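Local coordinates for protein DR2417 (Deinococcus radiodurans, PDB 4XWW) that binds RNA and degrades it as a metal-dependent 5'-3' exonuclease of the metallo-beta-lactamase superfamily, and possibly also cuts it internally, at residues Arg227-Ile232 and Thr339-Ser344. Residues are numbered along the deposited sequence; the frame is centred on the assembly and turned at random.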
loop_
_atom_site.group_PDB
_atom_site.type_symbol
_atom_site.label_atom_id
_atom_site.label_comp_id
_atom_site.label_asym_id
_atom_site.label_seq_id
_atom_site.Cartn_x
_atom_site.Cartn_y
_atom_site.Cartn_z
ATOM N N ARG A 227 -0.156 -14.208 26.784
ATOM C CA ARG A 227 -0.048 -13.485 28.055
ATOM C C ARG A 227 -0.438 -12.016 27.883
ATOM O O ARG A 227 -1.174 -11.436 28.702
ATOM C CB ARG A 227 1.373 -13.583 28.620
ATOM C CG ARG A 227 1.699 -14.927 29.259
ATOM C CD ARG A 227 2.980 -14.834 30.080
ATOM N NE ARG A 227 4.143 -14.562 29.239
ATOM C CZ ARG A 227 4.839 -15.507 28.619
ATOM N NH1 ARG A 227 4.487 -16.782 28.753
ATOM N NH2 ARG A 227 5.878 -15.180 27.864
ATOM N N ASN A 228 0.057 -11.414 26.811
ATOM C CA ASN A 228 -0.248 -10.014 26.536
ATOM C C ASN A 228 -1.742 -9.782 26.281
ATOM O O ASN A 228 -2.326 -8.794 26.773
ATOM C CB ASN A 228 0.576 -9.523 25.344
ATOM C CG ASN A 228 2.058 -9.441 25.658
ATOM O OD1 ASN A 228 2.462 -9.605 26.806
ATOM N ND2 ASN A 228 2.875 -9.147 24.641
ATOM N N LEU A 229 -2.346 -10.683 25.505
ATOM C CA LEU A 229 -3.776 -10.598 25.218
ATOM C C LEU A 229 -4.582 -10.755 26.496
ATOM O O LEU A 229 -5.546 -10.030 26.696
ATOM C CB LEU A 229 -4.203 -11.633 24.170
ATOM C CG LEU A 229 -3.797 -11.260 22.735
ATOM C CD1 LEU A 229 -4.012 -12.464 21.797
ATOM C CD2 LEU A 229 -4.566 -9.996 22.237
ATOM N N GLU A 230 -4.190 -11.686 27.367
ATOM C CA GLU A 230 -4.960 -11.873 28.590
ATOM C C GLU A 230 -4.894 -10.630 29.476
ATOM O O GLU A 230 -5.900 -10.235 30.074
ATOM C CB GLU A 230 -4.483 -13.114 29.365
ATOM C CG GLU A 230 -5.360 -13.403 30.596
ATOM C CD GLU A 230 -5.230 -14.830 31.103
ATOM O OE1 GLU A 230 -4.192 -15.463 30.836
ATOM O OE2 GLU A 230 -6.184 -15.316 31.744
ATOM N N GLU A 231 -3.729 -9.983 29.528
ATOM C CA GLU A 231 -3.574 -8.787 30.345
ATOM C C GLU A 231 -4.477 -7.662 29.828
ATOM O O GLU A 231 -5.163 -7.006 30.607
ATOM C CB GLU A 231 -2.105 -8.337 30.375
ATOM C CG GLU A 231 -1.819 -7.135 31.291
ATOM C CD GLU A 231 -0.334 -6.784 31.361
ATOM O OE1 GLU A 231 0.304 -6.676 30.292
ATOM O OE2 GLU A 231 0.198 -6.631 32.484
ATOM N N ILE A 232 -4.489 -7.455 28.514
ATOM C CA ILE A 232 -5.357 -6.461 27.906
ATOM C C ILE A 232 -6.840 -6.774 28.142
ATOM O O ILE A 232 -7.600 -5.923 28.605
ATOM C CB ILE A 232 -5.056 -6.352 26.401
ATOM C CG1 ILE A 232 -3.653 -5.770 26.208
ATOM C CG2 ILE A 232 -6.122 -5.499 25.693
ATOM C CD1 ILE A 232 -3.072 -6.004 24.834
ATOM N N THR A 339 -14.048 -2.672 22.855
ATOM C CA THR A 339 -12.632 -2.784 22.533
ATOM C C THR A 339 -12.463 -3.642 21.289
ATOM O O THR A 339 -12.999 -4.751 21.219
ATOM C CB THR A 339 -11.834 -3.386 23.714
ATOM O OG1 THR A 339 -12.024 -2.556 24.872
ATOM C CG2 THR A 339 -10.349 -3.448 23.392
ATOM N N VAL A 340 -11.718 -3.134 20.310
ATOM C CA VAL A 340 -11.384 -3.940 19.134
ATOM C C VAL A 340 -9.888 -4.190 19.089
ATOM O O VAL A 340 -9.080 -3.257 19.152
ATOM C CB VAL A 340 -11.844 -3.287 17.832
ATOM C CG1 VAL A 340 -11.283 -4.078 16.607
ATOM C CG2 VAL A 340 -13.351 -3.247 17.809
ATOM N N ILE A 341 -9.515 -5.467 19.020
ATOM C CA ILE A 341 -8.109 -5.848 18.984
ATOM C C ILE A 341 -7.765 -6.421 17.615
ATOM O O ILE A 341 -8.381 -7.398 17.168
ATOM C CB ILE A 341 -7.773 -6.904 20.058
ATOM C CG1 ILE A 341 -8.084 -6.400 21.475
ATOM C CG2 ILE A 341 -6.312 -7.372 19.940
ATOM C CD1 ILE A 341 -8.118 -7.543 22.524
ATOM N N LEU A 342 -6.768 -5.828 16.966
ATOM C CA LEU A 342 -6.225 -6.374 15.723
ATOM C C LEU A 342 -5.014 -7.236 16.056
ATOM O O LEU A 342 -3.913 -6.722 16.230
ATOM C CB LEU A 342 -5.838 -5.250 14.745
ATOM C CG LEU A 342 -6.907 -4.180 14.522
ATOM C CD1 LEU A 342 -6.484 -3.143 13.445
ATOM C CD2 LEU A 342 -8.224 -4.790 14.169
ATOM N N SER A 343 -5.238 -8.543 16.196
ATOM C CA SER A 343 -4.172 -9.487 16.532
ATOM C C SER A 343 -3.509 -9.943 15.236
ATOM O O SER A 343 -3.621 -11.103 14.843
ATOM C CB SER A 343 -4.734 -10.671 17.327
ATOM O OG SER A 343 -3.705 -11.498 17.862
ATOM N N SER A 344 -2.814 -9.013 14.591
ATOM C CA SER A 344 -2.272 -9.184 13.243
ATOM C C SER A 344 -1.507 -7.921 12.864
ATOM O O SER A 344 -1.630 -6.898 13.522
ATOM C CB SER A 344 -3.376 -9.434 12.215
ATOM O OG SER A 344 -4.301 -8.371 12.229
#
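Leu229 reaches from helix 222-234 with both of its methyls onto strand 339-342 and the turn that follows. CD2 of Leu229 meets CG2 of Ile341 at 3.9 Å, methyl against methyl. The two side chains cross at a slant. In Ile341 the CG2 branch lies anti to the backbone N, while CG1 stands beside that N (chi1 -59°). This rotation turns both branches of the isoleucine toward the helix. CG2 takes Leu229, and CD1, at the end of CG1, approaches CG2 of Ile232 at 4.3 Å. The other methyl of Leu229, CD1, rests 4.1 Å from OG of Ser343; this is a van der Waals approach to a polar atom whose bonds lie elsewhere. OG of Ser343 is hydrogen-bonded to Val376 O and to Arg251 NH1, so the buried hydroxyl is satisfied beside the leucine.

The setting is the beta-CASP domain. Its parallel five-stranded sheet holds strand 339-342 between strands 240-243 and 367-369, and helix 222-234 packs on one face of that sheet. Leu229 is the tightly enclosed part, because Leu242, Ile255 and Leu258 also touch it. Ile232, about one helical turn on, is looser. It is partly exposed, although Val369 and Val376 add to its packing. Farther round the helix, Arg227 and Glu231 are exposed and turned from the strand. Glu230 also faces away from it, and its carboxylate forms a salt bridge with Arg261 and a hydrogen bond with Gln262, both outside the contact.

Ser343 is the centre of an inverse gamma turn. Its side chain lies about 5 Å from that of His377, a predicted substrate-binding residue. The bound RNA comes within about 6 Å of the contact at the nearest atoms.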